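Local coordinates for protein farnesyltransferase, putative (Trypanosoma cruzi, PDB 3WCA) that probably condenses two farnesyl diphosphate molecules into squalene, a magnesium-dependent, NAD(P)H-consuming step on the way to lanosterol, at residues Cys58-Val63 with Asp130-Ile135; Arg65-Val70 with Pro86-His91. The protein carries 1 engineered substitution. All blocks are in the same frame, centred on the assembly; numbering follows the deposited sequence.

In the fold
Contact 1 and contact 2 lie on one side of the chain's centre, their own centres about 10 Å apart, and both draw on helix 51-72, which ends in the magnesium-binding acidic residues. All touching residues in both are buried and apolar. In contact 1 the partner is another helix, 126-147, running nearly parallel; in contact 2 it is a loop that sends a single phenylalanine, Phe-88, against the helix. Polar interactions are found beside contact 2, where Arg-65, Asp-68 and Thr-69 interact within their own segment and Asp-68 binds magnesium. The two are continuous: Val-63 O packs on Phe-88 CE2 at 3.9 Å, and Ser-133 O on His-89 CB at 3.7 Å.

Contact 1. Residues Cys58-Val63 with Asp130-Ile135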
loop_
_atom_site.group_PDB
_atom_site.type_symbol
_atom_site.label_atom_id
_atom_site.label_comp_id
_atom_site.label_asym_id
_atom_site.label_seq_id
_atom_site.Cartn_x
_atom_site.Cartn_y
_atom_site.Cartn_z
ATOM N N CYS A 58 0.877 15.188 0.097
ATOM C CA CYS A 58 2.228 15.048 0.632
ATOM C C CYS A 58 2.258 15.102 2.163
ATOM O O CYS A 58 2.986 14.343 2.810
ATOM C CB CYS A 58 3.142 16.136 0.087
ATOM S SG CYS A 58 4.722 16.161 0.918
ATOM N N ILE A 59 1.477 16.014 2.734
ATOM C CA ILE A 59 1.410 16.162 4.184
ATOM C C ILE A 59 0.695 14.962 4.800
ATOM O O ILE A 59 1.064 14.490 5.876
ATOM C CB ILE A 59 0.658 17.452 4.571
ATOM C CG1 ILE A 59 1.372 18.655 3.970
ATOM C CG2 ILE A 59 0.569 17.578 6.094
ATOM C CD1 ILE A 59 2.870 18.662 4.246
ATOM N N PHE A 60 -0.344 14.503 4.108
ATOM C CA PHE A 60 -1.129 13.349 4.517
ATOM C C PHE A 60 -0.209 12.137 4.651
ATOM O O PHE A 60 -0.249 11.406 5.649
ATOM C CB PHE A 60 -2.195 13.079 3.455
ATOM C CG PHE A 60 -2.996 11.833 3.687
ATOM C CD1 PHE A 60 -3.427 11.491 4.971
ATOM C CD2 PHE A 60 -3.417 11.055 2.604
ATOM C CE1 PHE A 60 -4.281 10.394 5.173
ATOM C CE2 PHE A 60 -4.267 9.962 2.791
ATOM C CZ PHE A 60 -4.706 9.632 4.087
ATOM N N TYR A 61 0.624 11.940 3.632
ATOM C CA TYR A 61 1.568 10.837 3.598
ATOM C C TYR A 61 2.601 10.915 4.713
ATOM O O TYR A 61 2.955 9.898 5.300
ATOM C CB TYR A 61 2.287 10.802 2.248
ATOM C CG TYR A 61 3.433 9.819 2.198
ATOM C CD1 TYR A 61 3.236 8.497 1.802
ATOM C CD2 TYR A 61 4.714 10.205 2.597
ATOM C CE1 TYR A 61 4.288 7.576 1.806
ATOM C CE2 TYR A 61 5.770 9.299 2.611
ATOM C CZ TYR A 61 5.554 7.987 2.217
ATOM O OH TYR A 61 6.606 7.097 2.268
ATOM N N LEU A 62 3.100 12.106 5.007
ATOM C CA LEU A 62 4.111 12.224 6.049
ATOM C C LEU A 62 3.530 11.968 7.440
ATOM O O LEU A 62 4.189 11.386 8.303
ATOM C CB LEU A 62 4.785 13.589 5.976
ATOM C CG LEU A 62 5.674 13.784 4.735
ATOM C CD1 LEU A 62 6.173 15.233 4.667
ATOM C CD2 LEU A 62 6.856 12.821 4.801
ATOM N N VAL A 63 2.291 12.391 7.658
ATOM C CA VAL A 63 1.648 12.151 8.939
ATOM C C VAL A 63 1.588 10.635 9.175
ATOM O O VAL A 63 2.029 10.148 10.216
ATOM C CB VAL A 63 0.212 12.733 8.965
ATOM C CG1 VAL A 63 -0.561 12.172 10.150
ATOM C CG2 VAL A 63 0.273 14.253 9.051
ATOM N N ASP A 130 -9.280 17.914 8.103
ATOM C CA ASP A 130 -10.181 16.957 8.750
ATOM C C ASP A 130 -10.068 15.528 8.221
ATOM O O ASP A 130 -10.165 14.563 8.989
ATOM C CB ASP A 130 -11.641 17.432 8.633
ATOM C CG ASP A 130 -11.907 18.731 9.399
ATOM O OD1 ASP A 130 -11.011 19.200 10.141
ATOM O OD2 ASP A 130 -13.026 19.275 9.255
ATOM N N VAL A 131 -9.882 15.390 6.914
ATOM C CA VAL A 131 -9.746 14.070 6.319
ATOM C C VAL A 131 -8.485 13.432 6.899
ATOM O O VAL A 131 -8.508 12.299 7.396
ATOM C CB VAL A 131 -9.642 14.179 4.780
ATOM C CG1 VAL A 131 -9.226 12.848 4.173
ATOM C CG2 VAL A 131 -10.991 14.619 4.213
ATOM N N ILE A 132 -7.399 14.198 6.864
ATOM C CA ILE A 132 -6.099 13.765 7.355
ATOM C C ILE A 132 -6.119 13.417 8.842
ATOM O O ILE A 132 -5.610 12.372 9.258
ATOM C CB ILE A 132 -5.040 14.868 7.095
ATOM C CG1 ILE A 132 -4.955 15.139 5.580
ATOM C CG2 ILE A 132 -3.682 14.453 7.674
ATOM C CD1 ILE A 132 -3.877 16.147 5.172
ATOM N N SER A 133 -6.710 14.293 9.644
ATOM C CA SER A 133 -6.780 14.062 11.081
ATOM C C SER A 133 -7.634 12.832 11.349
ATOM O O SER A 133 -7.322 12.020 12.227
ATOM C CB SER A 133 -7.389 15.286 11.774
ATOM O OG SER A 133 -7.206 15.212 13.171
ATOM N N GLY A 134 -8.701 12.692 10.568
ATOM C CA GLY A 134 -9.613 11.572 10.735
ATOM C C GLY A 134 -9.017 10.220 10.391
ATOM O O GLY A 134 -9.260 9.227 11.090
ATOM N N ILE A 135 -8.252 10.171 9.301
ATOM C CA ILE A 135 -7.626 8.926 8.874
ATOM C C ILE A 135 -6.471 8.598 9.807
ATOM O O ILE A 135 -6.260 7.443 10.153
ATOM C CB ILE A 135 -7.096 9.021 7.415
ATOM C CG1 ILE A 135 -8.256 9.314 6.455
ATOM C CG2 ILE A 135 -6.423 7.715 7.014
ATOM C CD1 ILE A 135 -9.352 8.277 6.481
#
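Phe-60 and Ile-132 mark the closest backbone approach, CA to CA 5.7 Å, between two helical segments whose axes pass 10.1 Å apart at a crossing angle of -16°. Their N-to-C directions agree, so this is a nearly parallel helix pair within the all-helical isoprenoid synthase fold of the squalene/phytoene synthase family, joining helix 51-72 to helix 126-147. The interface is wholly apolar and buries 241 Å², both sides summed.

Most of that surface belongs to Phe-60 and Ile-132. A chi1 of 175° turns the ring of Phe-60 away from its backbone N, so that its outer edge comes to Ile-135. Phe-60 CB meets the end of Ile-132, CD1, at 3.9 Å, while farther out Phe-60 CD1 lies 4.0 Å from Ile-132 CG2, the short branch. The outer part of the ring is met at its edge by Ile-135: the methyl CG2 lies in the ring plane, 3.9 Å from Phe-60 CE1. Ile-132 thus spans the phenylalanine from its backbone end to the ring, and Ile-135 continues the contact at the far rim. Leu-172 and Leu-175 of helix 154-179 also touch Phe-60, and Tyr-121 of helix 115-122 touches Ile-132.

The side chain of Phe-60 is about 7 Å from the bound farnesyl thiodiphosphate, while its neighbour Tyr-61 touches that ligand and stacks on Phe-42. One turn on from Phe-60, toward the acidic metal-binding end of helix 51-72, the two branched side chains meet methyl to methyl, Val-63 CG2 lying 4.2 Å from Ile-132 CG2.

Contact 2. Residues Arg65-Val70 with Pro86-His91; sequences RALDTV and PKFHEH
A buried helix-to-loop contact joins Ala-66 and Leu-67, on helix 51-72, to Phe-88, in the loop that follows helix 78-84. Leu-67 and Phe-88 carry the nearest CA atoms, 7.5 Å apart, and about half of the 176 Å² buried between the segments, both sides summed, comes from Phe-88, whose CB is directed at the helix and whose ring is engaged at two places. Leu-67 CD2 lies against the root of the ring, 3.3 Å from Phe-88 CG, and Ala-66 CB meets the outer end, 3.3 Å from Phe-88 CZ. Both methyls approach obliquely, and both contacts are tight, shorter than usual for a methyl against an aromatic ring. The leucine and phenylalanine side chains run antiparallel alongside one another, the end of the leucine beside the base of the ring. A chi1 of -154°, some 26° from the ideal trans value, carries the far end of Phe-88 to the alanine. Trp-97 meets the Phe-88 ring with planes about 80° apart, and Leu-111 of helix 105-112 touches both Phe-88 and Ala-66.

The helix so packed carries the first aspartate-rich motif of the squalene/phytoene synthase family, in which Asp-68, Glu-71 and Asp-72 bind magnesium; the side chain of Leu-67 is about 9 Å from that ion. Asp-68 OD2 sits over a face of the Arg-65 guanidinium, 3.9 Å from NH1, a long salt bridge in which no N-H is aimed at the oxygen; Glu-107 forms a second salt bridge with Arg-65. Arg-65 O is gripped twice by one residue, from opposite faces of its carbonyl plane: Thr-69 N gives the helical bond, and Thr-69 OG1 donates at 2.9 Å, tilted 27° from that plane.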
loop_
_atom_site.group_PDB
_atom_site.type_symbol
_atom_site.label_atom_id
_atom_site.label_comp_id
_atom_site.label_asym_id
_atom_site.label_seq_id
_atom_site.Cartn_x
_atom_site.Cartn_y
_atom_site.Cartn_z
ATOM N N ARG A 65 3.274 8.398 7.694
ATOM C CA ARG A 65 4.625 7.878 7.682
ATOM C C ARG A 65 5.213 7.992 9.082
ATOM O O ARG A 65 6.004 7.148 9.509
ATOM C CB ARG A 65 5.474 8.666 6.697
ATOM C CG ARG A 65 6.872 8.143 6.580
ATOM C CD ARG A 65 6.875 6.686 6.156
ATOM N NE ARG A 65 8.237 6.174 6.148
ATOM C CZ ARG A 65 8.604 5.031 5.588
ATOM N NH1 ARG A 65 7.701 4.265 4.982
ATOM N NH2 ARG A 65 9.879 4.664 5.626
ATOM N N ALA A 66 4.845 9.053 9.786
ATOM C CA ALA A 66 5.310 9.240 11.154
ATOM C C ALA A 66 4.727 8.095 11.996
ATOM O O ALA A 66 5.459 7.438 12.739
ATOM C CB ALA A 66 4.841 10.594 11.691
ATOM N N LEU A 67 3.420 7.850 11.871
ATOM C CA LEU A 67 2.779 6.763 12.620
ATOM C C LEU A 67 3.511 5.457 12.374
ATOM O O LEU A 67 3.829 4.710 13.313
ATOM C CB LEU A 67 1.329 6.547 12.183
ATOM C CG LEU A 67 0.263 7.576 12.525
ATOM C CD1 LEU A 67 -1.088 7.083 12.012
ATOM C CD2 LEU A 67 0.239 7.788 14.026
ATOM N N ASP A 68 3.746 5.174 11.097
ATOM C CA ASP A 68 4.414 3.948 10.708
ATOM C C ASP A 68 5.765 3.816 11.392
ATOM O O ASP A 68 6.154 2.730 11.815
ATOM C CB ASP A 68 4.603 3.903 9.194
ATOM C CG ASP A 68 5.216 2.609 8.738
ATOM O OD1 ASP A 68 4.537 1.568 8.851
ATOM O OD2 ASP A 68 6.379 2.626 8.286
ATOM N N THR A 69 6.477 4.931 11.496
ATOM C CA THR A 69 7.789 4.942 12.119
ATOM C C THR A 69 7.714 4.532 13.596
ATOM O O THR A 69 8.612 3.861 14.108
ATOM C CB THR A 69 8.439 6.335 11.971
ATOM O OG1 THR A 69 8.648 6.602 10.581
ATOM C CG2 THR A 69 9.769 6.394 12.686
ATOM N N VAL A 70 6.644 4.927 14.281
ATOM C CA VAL A 70 6.490 4.547 15.683
ATOM C C VAL A 70 6.119 3.058 15.765
ATOM O O VAL A 70 6.698 2.301 16.546
ATOM C CB VAL A 70 5.397 5.391 16.382
ATOM C CG1 VAL A 70 5.172 4.881 17.806
ATOM C CG2 VAL A 70 5.811 6.854 16.412
ATOM N N PRO A 86 -2.482 6.649 19.748
ATOM C CA PRO A 86 -3.868 7.138 19.808
ATOM C C PRO A 86 -4.063 8.646 19.814
ATOM O O PRO A 86 -5.102 9.141 19.379
ATOM C CB PRO A 86 -4.408 6.481 21.075
ATOM C CG PRO A 86 -3.662 5.182 21.103
ATOM C CD PRO A 86 -2.250 5.641 20.797
ATOM N N LYS A 87 -3.084 9.383 20.311
ATOM C CA LYS A 87 -3.220 10.831 20.331
ATOM C C LYS A 87 -2.290 11.496 19.325
ATOM O O LYS A 87 -2.007 12.689 19.413
ATOM C CB LYS A 87 -2.968 11.380 21.745
ATOM C CG LYS A 87 -1.666 10.936 22.403
ATOM C CD LYS A 87 -1.461 11.685 23.722
ATOM C CE LYS A 87 -0.091 11.415 24.330
ATOM N NZ LYS A 87 0.002 10.079 24.974
ATOM N N PHE A 88 -1.831 10.722 18.349
ATOM C CA PHE A 88 -0.941 11.268 17.350
ATOM C C PHE A 88 -1.655 12.337 16.555
ATOM O O PHE A 88 -1.084 13.380 16.270
ATOM C CB PHE A 88 -0.452 10.183 16.400
ATOM C CG PHE A 88 0.874 10.492 15.780
ATOM C CD1 PHE A 88 2.051 10.263 16.489
ATOM C CD2 PHE A 88 0.951 11.019 14.496
ATOM C CE1 PHE A 88 3.291 10.553 15.922
ATOM C CE2 PHE A 88 2.184 11.312 13.921
ATOM C CZ PHE A 88 3.358 11.078 14.638
ATOM N N HIS A 89 -2.908 12.078 16.206
ATOM C CA HIS A 89 -3.692 13.035 15.434
ATOM C C HIS A 89 -3.874 14.369 16.161
ATOM O O HIS A 89 -4.027 15.409 15.523
ATOM C CB HIS A 89 -5.064 12.450 15.092
ATOM C CG HIS A 89 -6.019 12.421 16.246
ATOM N ND1 HIS A 89 -5.766 11.723 17.408
ATOM C CD2 HIS A 89 -7.232 13.001 16.413
ATOM C CE1 HIS A 89 -6.781 11.874 18.240
ATOM N NE2 HIS A 89 -7.685 12.643 17.659
ATOM N N GLU A 90 -3.856 14.345 17.491
ATOM C CA GLU A 90 -4.023 15.576 18.258
ATOM C C GLU A 90 -2.852 16.530 18.058
ATOM O O GLU A 90 -3.025 17.746 18.107
ATOM C CB GLU A 90 -4.204 15.263 19.752
ATOM C CG GLU A 90 -5.524 14.549 20.051
ATOM C CD GLU A 90 -5.699 14.163 21.512
ATOM O OE1 GLU A 90 -6.669 13.429 21.815
ATOM O OE2 GLU A 90 -4.876 14.591 22.351
ATOM N N HIS A 91 -1.666 15.982 17.811
ATOM C CA HIS A 91 -0.478 16.804 17.611
ATOM C C HIS A 91 -0.509 17.628 16.322
ATOM O O HIS A 91 0.275 18.564 16.156
ATOM C CB HIS A 91 0.769 15.926 17.625
ATOM C CG HIS A 91 0.866 15.044 18.830
ATOM N ND1 HIS A 91 0.583 15.491 20.102
ATOM C CD2 HIS A 91 1.227 13.746 18.958
ATOM C CE1 HIS A 91 0.765 14.506 20.962
ATOM N NE2 HIS A 91 1.156 13.437 20.294
#